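Local coordinates for protein enoyl-CoA hydratase (PDB 3LKE) that probably catalyses the hydration of enoyl-CoA thioesters, as a crotonase-like enoyl-CoA hydratase/isomerase, at residues 104-109 against 124-129; 128-133 against 186-191. All coordinates share one frame; numbering follows the deposited sequence.

Contact 1 (104-109 against 124-129); sequences TVALIN and DRRIAL
Thr104 and Asp124 clasp each other near the start of two parallel strands, their side chains crossing at about a right angle. Asp124 OD2 accepts Thr104 N at 3.0 Å, the donor lying 42° above the carboxylate plane, while Tyr159 of the second subunit hydrogen-bonds Asp124 OD1. In return Thr104 OG1, placed between its backbone N and carbonyl carbon (chi1 55°), takes the amide of Asp124, N to OG1 2.9 Å. Replacing Asp124 by an alanine takes away the carboxylate, which is likely to leave Thr104 N without its acceptor and Lys216, which forms a salt bridge with OD2, without this anionic mate. Beyond the clasp runs a regular parallel ladder; its straightest rung, Ile127 N to Ala106 O, is 2.9 Å long with 172° at the hydrogen. On one sheet face Ile127 lies alongside Leu107, pointing the same way, with CB 4.2 Å from Leu107 CD2, and its CD1 reaches Val105 CG1. The other face carries Ile108 against Ala128, CB to CB 3.9 Å. These strands are neighbours in the central sheet of the crotonase fold: 103-108 also pairs with strand 51-56 and 125-129 with 185-187, while helix 190-205 packs on the Val105, Leu107 and Ile127 face.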
ATOM      1  N   THR A 104     -19.458  -0.741  -8.257  1.00 26.55           N
ATOM      2  CA  THR A 104     -20.070   0.264  -7.396  1.00 23.74           C
ATOM      3  C   THR A 104     -19.447   1.646  -7.628  1.00 25.40           C
ATOM      4  O   THR A 104     -18.224   1.800  -7.637  1.00 25.00           O
ATOM      5  CB  THR A 104     -19.950  -0.145  -5.913  1.00 22.80           C
ATOM      6  OG1 THR A 104     -18.568  -0.376  -5.605  1.00 23.97           O
ATOM      7  CG2 THR A 104     -20.736  -1.410  -5.661  1.00 21.47           C
ATOM      8  N   VAL A 105     -20.296   2.650  -7.845  1.00 24.55           N
ATOM      9  CA  VAL A 105     -19.825   3.996  -8.121  1.00 22.14           C
ATOM     10  C   VAL A 105     -20.594   4.999  -7.266  1.00 23.49           C
ATOM     11  O   VAL A 105     -21.821   4.939  -7.204  1.00 24.78           O
ATOM     12  CB  VAL A 105     -20.049   4.353  -9.608  1.00 27.30           C
ATOM     13  CG1 VAL A 105     -19.526   5.753  -9.916  1.00 27.92           C
ATOM     14  CG2 VAL A 105     -19.397   3.312 -10.502  1.00 28.76           C
ATOM     15  N   ALA A 106     -19.877   5.920  -6.623  1.00 21.33           N
ATOM     16  CA  ALA A 106     -20.514   7.004  -5.881  1.00 22.47           C
ATOM     17  C   ALA A 106     -20.343   8.319  -6.622  1.00 22.29           C
ATOM     18  O   ALA A 106     -19.252   8.657  -7.073  1.00 22.00           O
ATOM     19  CB  ALA A 106     -19.934   7.098  -4.464  1.00 25.11           C
ATOM     20  N   LEU A 107     -21.440   9.055  -6.781  1.00 23.98           N
ATOM     21  CA  LEU A 107     -21.376  10.340  -7.466  1.00 21.78           C
ATOM     22  C   LEU A 107     -21.510  11.434  -6.421  1.00 21.33           C
ATOM     23  O   LEU A 107     -22.594  11.609  -5.856  1.00 24.84           O
ATOM     24  CB  LEU A 107     -22.503  10.450  -8.504  1.00 21.63           C
ATOM     25  CG  LEU A 107     -22.582   9.274  -9.480  1.00 21.80           C
ATOM     26  CD1 LEU A 107     -23.741   9.452 -10.468  1.00 25.50           C
ATOM     27  CD2 LEU A 107     -21.262   9.160 -10.225  1.00 25.69           C
ATOM     28  N   ILE A 108     -20.412  12.139  -6.156  1.00 22.74           N
ATOM     29  CA  ILE A 108     -20.394  13.162  -5.119  1.00 26.52           C
ATOM     30  C   ILE A 108     -20.649  14.521  -5.749  1.00 21.53           C
ATOM     31  O   ILE A 108     -19.738  15.122  -6.309  1.00 23.96           O
ATOM     32  CB  ILE A 108     -19.041  13.225  -4.383  1.00 28.65           C
ATOM     33  CG1 ILE A 108     -18.544  11.819  -4.006  1.00 27.79           C
ATOM     34  CG2 ILE A 108     -19.149  14.124  -3.159  1.00 25.98           C
ATOM     35  CD1 ILE A 108     -19.503  11.048  -3.093  1.00 27.42           C
ATOM     36  N   ASN A 109     -21.885  14.995  -5.641  1.00 27.16           N
ATOM     37  CA  ASN A 109     -22.294  16.210  -6.346  1.00 30.82           C
ATOM     38  C   ASN A 109     -22.024  17.491  -5.564  1.00 31.06           C
ATOM     39  O   ASN A 109     -21.584  18.482  -6.126  1.00 34.90           O
ATOM     40  CB  ASN A 109     -23.762  16.133  -6.752  1.00 28.64           C
ATOM     41  CG  ASN A 109     -24.690  16.002  -5.556  1.00 30.77           C
ATOM     42  OD1 ASN A 109     -24.468  15.179  -4.679  1.00 28.45           O
ATOM     43  ND2 ASN A 109     -25.737  16.808  -5.524  1.00 32.65           N
ATOM     44  N   ASP A 124     -16.103   1.102  -5.741  1.00 22.68           N
ATOM     45  CA  ASP A 124     -15.041   0.853  -6.715  1.00 23.85           C
ATOM     46  C   ASP A 124     -14.509   2.134  -7.337  1.00 21.09           C
ATOM     47  O   ASP A 124     -13.353   2.215  -7.702  1.00 23.16           O
ATOM     48  CB  ASP A 124     -15.545  -0.040  -7.834  1.00 21.68           C
ATOM     49  CG  ASP A 124     -15.873  -1.434  -7.366  1.00 25.20           C
ATOM     50  OD1 ASP A 124     -15.201  -1.947  -6.433  1.00 24.60           O
ATOM     51  OD2 ASP A 124     -16.793  -2.031  -7.951  1.00 25.12           O
ATOM     52  N   ARG A 125     -15.374   3.135  -7.477  1.00 22.34           N
ATOM     53  CA  ARG A 125     -14.943   4.399  -8.044  1.00 21.88           C
ATOM     54  C   ARG A 125     -15.798   5.500  -7.439  1.00 23.25           C
ATOM     55  O   ARG A 125     -16.977   5.304  -7.192  1.00 25.56           O
ATOM     56  CB  ARG A 125     -15.067   4.383  -9.582  1.00 24.60           C
ATOM     57  CG  ARG A 125     -14.404   5.564 -10.278  1.00 26.58           C
ATOM     58  CD  ARG A 125     -14.290   5.331 -11.799  1.00 22.61           C
ATOM     59  NE  ARG A 125     -13.407   6.298 -12.450  1.00 24.26           N
ATOM     60  CZ  ARG A 125     -12.088   6.214 -12.488  1.00 24.84           C
ATOM     61  NH1 ARG A 125     -11.464   5.219 -11.855  1.00 26.37           N
ATOM     62  NH2 ARG A 125     -11.380   7.144 -13.127  1.00 25.33           N
ATOM     63  N   ARG A 126     -15.164   6.622  -7.139  1.00 23.09           N
ATOM     64  CA  ARG A 126     -15.846   7.791  -6.625  1.00 23.82           C
ATOM     65  C   ARG A 126     -15.583   8.925  -7.591  1.00 21.80           C
ATOM     66  O   ARG A 126     -14.433   9.247  -7.868  1.00 21.61           O
ATOM     67  CB  ARG A 126     -15.296   8.151  -5.244  1.00 23.47           C
ATOM     68  CG  ARG A 126     -15.724   7.223  -4.111  1.00 23.49           C
ATOM     69  CD  ARG A 126     -14.839   5.987  -3.983  1.00 23.18           C
ATOM     70  NE  ARG A 126     -13.480   6.334  -3.576  1.00 22.57           N
ATOM     71  CZ  ARG A 126     -12.474   5.465  -3.472  1.00 23.26           C
ATOM     72  NH1 ARG A 126     -12.663   4.180  -3.727  1.00 23.10           N
ATOM     73  NH2 ARG A 126     -11.278   5.883  -3.099  1.00 22.06           N
ATOM     74  N   ILE A 127     -16.649   9.534  -8.108  1.00 25.34           N
ATOM     75  CA  ILE A 127     -16.520  10.641  -9.053  1.00 24.13           C
ATOM     76  C   ILE A 127     -17.211  11.852  -8.447  1.00 23.23           C
ATOM     77  O   ILE A 127     -18.350  11.739  -7.980  1.00 24.05           O
ATOM     78  CB  ILE A 127     -17.228  10.313 -10.385  1.00 25.61           C
ATOM     79  CG1 ILE A 127     -16.609   9.061 -11.027  1.00 25.11           C
ATOM     80  CG2 ILE A 127     -17.133  11.505 -11.350  1.00 23.49           C
ATOM     81  CD1 ILE A 127     -17.431   8.507 -12.207  1.00 26.72           C
ATOM     82  N   ALA A 128     -16.535  12.996  -8.437  1.00 25.37           N
ATOM     83  CA  ALA A 128     -17.106  14.194  -7.818  1.00 25.17           C
ATOM     84  C   ALA A 128     -17.309  15.325  -8.826  1.00 25.39           C
ATOM     85  O   ALA A 128     -16.557  15.453  -9.798  1.00 25.14           O
ATOM     86  CB  ALA A 128     -16.195  14.680  -6.690  1.00 27.53           C
ATOM     87  N   LEU A 129     -18.310  16.164  -8.578  1.00 27.29           N
ATOM     88  CA  LEU A 129     -18.381  17.442  -9.276  1.00 26.24           C
ATOM     89  C   LEU A 129     -17.269  18.345  -8.727  1.00 30.62           C
ATOM     90  O   LEU A 129     -16.886  18.225  -7.565  1.00 30.62           O
ATOM     91  CB  LEU A 129     -19.757  18.094  -9.086  1.00 26.45           C
ATOM     92  CG  LEU A 129     -20.924  17.419  -9.820  1.00 25.08           C
ATOM     93  CD1 LEU A 129     -22.229  18.184  -9.600  1.00 30.67           C
ATOM     94  CD2 LEU A 129     -20.613  17.312 -11.308  1.00 29.48           C
TER

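Contact 2 (128-133 against 186-191); sequences ALRRAK and ICENKQ
Glu188 OE1 accepts Arg130 NE in a salt bridge of 2.6 Å, with 161° at the hydrogen. The oxygen sits at the guanidinium edge, near its plane, and is met on its syn side but tilted out of the carboxylate plane; the two flat groups are turned 49° apart, so they do not meet as a coplanar pair. Arg130 CG stands anti to the backbone N (chi1 175°), and bends at chi2 and chi3 fold the chain back beside Glu188, itself bent at chi2. Ile186 crosses the arginine at about a right angle: its CG2 lies 3.7 Å from Arg130 CZ, over one guanidinium face and offset toward the rim. Salt bridge and methyl contact together probably limit how the group can turn, and Glu175 holds NH1 as a second acidic partner. Next to the salt bridge the backbones pair in parallel, Cys187 N to Ala128 O at 2.9 Å and Arg130 N to Cys187 O at 2.9 Å. A water accepts weakly from Arg131 N and donates to Glu188 O at 2.7 Å, bridging the two segments. Leu129 CD2 reaches the carbonyl O of Asn189 at 3.4 Å; Asn189 is the N-cap residue of helix 190-205, its OD1 capping Glu192 N. Strand 185-187 is thus paired as the edge strand, within this chain, of the crotonase-fold sheet, which one segment leaves by a type I turn (Leu129 to Ala132) and the other by the capped helix; helix 174-180 packs against Ile186, whereas Leu129 and Cys187 face helix 190-205.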
ATOM      1  N   ALA A 128     -16.535  12.996  -8.437  1.00 25.37           N
ATOM      2  CA  ALA A 128     -17.106  14.194  -7.818  1.00 25.17           C
ATOM      3  C   ALA A 128     -17.309  15.325  -8.826  1.00 25.39           C
ATOM      4  O   ALA A 128     -16.557  15.453  -9.798  1.00 25.14           O
ATOM      5  CB  ALA A 128     -16.195  14.680  -6.690  1.00 27.53           C
ATOM      6  N   LEU A 129     -18.310  16.164  -8.578  1.00 27.29           N
ATOM      7  CA  LEU A 129     -18.381  17.442  -9.276  1.00 26.24           C
ATOM      8  C   LEU A 129     -17.269  18.345  -8.727  1.00 30.62           C
ATOM      9  O   LEU A 129     -16.886  18.225  -7.565  1.00 30.62           O
ATOM     10  CB  LEU A 129     -19.757  18.094  -9.086  1.00 26.45           C
ATOM     11  CG  LEU A 129     -20.924  17.419  -9.820  1.00 25.08           C
ATOM     12  CD1 LEU A 129     -22.229  18.184  -9.600  1.00 30.67           C
ATOM     13  CD2 LEU A 129     -20.613  17.312 -11.308  1.00 29.48           C
ATOM     14  N   ARG A 130     -16.749  19.239  -9.566  1.00 26.18           N
ATOM     15  CA  ARG A 130     -15.724  20.192  -9.150  1.00 30.97           C
ATOM     16  C   ARG A 130     -16.074  20.928  -7.851  1.00 31.98           C
ATOM     17  O   ARG A 130     -15.195  21.211  -7.032  1.00 33.54           O
ATOM     18  CB  ARG A 130     -15.467  21.210 -10.269  1.00 35.78           C
ATOM     19  CG  ARG A 130     -14.497  22.330  -9.907  1.00 38.33           C
ATOM     20  CD  ARG A 130     -13.051  21.890 -10.048  1.00 40.52           C
ATOM     21  NE  ARG A 130     -12.821  21.257 -11.342  1.00 41.66           N
ATOM     22  CZ  ARG A 130     -11.694  20.643 -11.685  1.00 42.42           C
ATOM     23  NH1 ARG A 130     -10.687  20.575 -10.831  1.00 40.10           N
ATOM     24  NH2 ARG A 130     -11.580  20.093 -12.886  1.00 45.24           N
ATOM     25  N   ARG A 131     -17.353  21.232  -7.661  1.00 29.36           N
ATOM     26  CA  ARG A 131     -17.764  22.068  -6.537  1.00 31.02           C
ATOM     27  C   ARG A 131     -17.892  21.297  -5.223  1.00 31.58           C
ATOM     28  O   ARG A 131     -18.113  21.892  -4.173  1.00 31.49           O
ATOM     29  CB  ARG A 131     -19.075  22.792  -6.839  1.00 30.59           C
ATOM     30  CG  ARG A 131     -20.240  21.874  -7.125  1.00 30.72           C
ATOM     31  CD  ARG A 131     -21.517  22.664  -7.371  1.00 40.39           C
ATOM     32  NE  ARG A 131     -22.610  21.777  -7.749  1.00 35.83           N
ATOM     33  CZ  ARG A 131     -23.443  21.209  -6.883  1.00 39.11           C
ATOM     34  NH1 ARG A 131     -23.311  21.451  -5.585  1.00 38.10           N
ATOM     35  NH2 ARG A 131     -24.409  20.403  -7.314  1.00 36.40           N
ATOM     36  N   ALA A 132     -17.758  19.976  -5.287  1.00 30.35           N
ATOM     37  CA  ALA A 132     -17.822  19.157  -4.079  1.00 28.87           C
ATOM     38  C   ALA A 132     -16.764  19.584  -3.056  1.00 28.49           C
ATOM     39  O   ALA A 132     -15.622  19.867  -3.410  1.00 29.36           O
ATOM     40  CB  ALA A 132     -17.646  17.691  -4.430  1.00 26.64           C
ATOM     41  N   LYS A 133     -17.165  19.614  -1.789  1.00 28.66           N
ATOM     42  CA  LYS A 133     -16.264  19.914  -0.679  1.00 29.34           C
ATOM     43  C   LYS A 133     -16.322  18.762   0.315  1.00 26.76           C
ATOM     44  O   LYS A 133     -17.331  18.060   0.394  1.00 24.09           O
ATOM     45  CB  LYS A 133     -16.662  21.220   0.015  1.00 32.26           C
ATOM     46  CG  LYS A 133     -16.321  22.491  -0.760  1.00 37.64           C
ATOM     47  CD  LYS A 133     -14.834  22.790  -0.707  1.00 33.11           C
ATOM     48  CE  LYS A 133     -14.513  24.187  -1.239  1.00 38.25           C
ATOM     49  NZ  LYS A 133     -14.882  24.332  -2.680  1.00 42.24           N
ATOM     50  N   ILE A 186     -12.848  14.079 -11.518  1.00 26.93           N
ATOM     51  CA  ILE A 186     -13.721  15.226 -11.336  1.00 23.83           C
ATOM     52  C   ILE A 186     -14.427  15.507 -12.653  1.00 27.47           C
ATOM     53  O   ILE A 186     -13.793  15.444 -13.715  1.00 27.39           O
ATOM     54  CB  ILE A 186     -12.903  16.459 -10.928  1.00 26.96           C
ATOM     55  CG1 ILE A 186     -12.222  16.220  -9.572  1.00 27.93           C
ATOM     56  CG2 ILE A 186     -13.776  17.703 -10.876  1.00 30.37           C
ATOM     57  CD1 ILE A 186     -11.346  17.364  -9.112  1.00 24.87           C
ATOM     58  N   CYS A 187     -15.732  15.776 -12.577  1.00 27.46           N
ATOM     59  CA  CYS A 187     -16.482  16.345 -13.697  1.00 29.12           C
ATOM     60  C   CYS A 187     -16.877  17.775 -13.340  1.00 34.10           C
ATOM     61  O   CYS A 187     -17.183  18.069 -12.186  1.00 29.71           O
ATOM     62  CB  CYS A 187     -17.712  15.508 -14.011  1.00 33.46           C
ATOM     63  SG  CYS A 187     -17.297  13.853 -14.557  1.00 35.40           S
ATOM     64  N   GLU A 188     -16.857  18.668 -14.328  1.00 34.13           N
ATOM     65  CA  GLU A 188     -17.057  20.093 -14.057  1.00 31.83           C
ATOM     66  C   GLU A 188     -18.499  20.489 -13.711  1.00 31.43           C
ATOM     67  O   GLU A 188     -18.712  21.441 -12.956  1.00 30.63           O
ATOM     68  CB  GLU A 188     -16.533  20.936 -15.224  1.00 37.79           C
ATOM     69  CG  GLU A 188     -15.071  20.684 -15.559  1.00 38.66           C
ATOM     70  CD  GLU A 188     -14.110  21.419 -14.637  1.00 44.72           C
ATOM     71  OE1 GLU A 188     -14.408  21.575 -13.437  1.00 41.62           O
ATOM     72  OE2 GLU A 188     -13.046  21.849 -15.125  1.00 56.18           O
ATOM     73  N   ASN A 189     -19.483  19.765 -14.249  1.00 32.94           N
ATOM     74  CA  ASN A 189     -20.887  20.088 -14.022  1.00 32.26           C
ATOM     75  C   ASN A 189     -21.801  18.879 -14.191  1.00 30.16           C
ATOM     76  O   ASN A 189     -21.363  17.812 -14.621  1.00 32.92           O
ATOM     77  CB  ASN A 189     -21.324  21.184 -14.988  1.00 35.60           C
ATOM     78  CG  ASN A 189     -21.173  20.761 -16.424  1.00 30.64           C
ATOM     79  OD1 ASN A 189     -21.783  19.784 -16.854  1.00 32.56           O
ATOM     80  ND2 ASN A 189     -20.332  21.469 -17.169  1.00 35.58           N
ATOM     81  N   LYS A 190     -23.075  19.058 -13.863  1.00 30.10           N
ATOM     82  CA  LYS A 190     -24.038  17.967 -13.878  1.00 28.03           C
ATOM     83  C   LYS A 190     -24.214  17.296 -15.243  1.00 36.42           C
ATOM     84  O   LYS A 190     -24.384  16.074 -15.327  1.00 31.79           O
ATOM     85  CB  LYS A 190     -25.397  18.463 -13.377  1.00 36.76           C
ATOM     86  CG  LYS A 190     -26.486  17.423 -13.453  1.00 35.48           C
ATOM     87  CD  LYS A 190     -27.782  17.960 -12.853  1.00 41.50           C
ATOM     88  CE  LYS A 190     -28.867  16.904 -12.840  1.00 48.21           C
ATOM     89  NZ  LYS A 190     -30.103  17.419 -12.180  1.00 49.47           N
ATOM     90  N   GLN A 191     -24.214  18.103 -16.305  1.00 33.08           N
ATOM     91  CA  GLN A 191     -24.343  17.591 -17.666  1.00 33.29           C
ATOM     92  C   GLN A 191     -23.155  16.719 -18.063  1.00 31.83           C
ATOM     93  O   GLN A 191     -23.323  15.626 -18.612  1.00 31.68           O
ATOM     94  CB  GLN A 191     -24.455  18.751 -18.652  1.00 35.75           C
ATOM     95  CG  GLN A 191     -25.839  19.336 -18.745  1.00 40.00           C
ATOM     96  CD  GLN A 191     -26.788  18.433 -19.507  1.00 49.22           C
ATOM     97  OE1 GLN A 191     -27.219  17.393 -19.001  1.00 48.47           O
ATOM     98  NE2 GLN A 191     -27.117  18.825 -20.739  1.00 50.55           N
TER
HETATM   99  O   HOH W   1     -18.887  21.869 -10.250  1.00 29.97           O

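How the contacts relate
Followed from the N terminus, the chain first runs through 104-109 and returns at 124-129, so contact 1 closes a short loop of 14 intervening residues that includes helix 115-118. Contact 2 starts on the last two residues of that returning segment, Ala128 and Leu129, and closes a longer loop of 52 residues, rich in helix, at 186-191. The two loops therefore follow one another along the chain, overlapping only at the shared residues. Strand 125-129 is the middle partner, joining 103-108 to 185-187 within one sheet. The contacts also touch directly: Ile127 CG2 packs on Cys187 SG, and Asn109 O lies against Arg131 CZ.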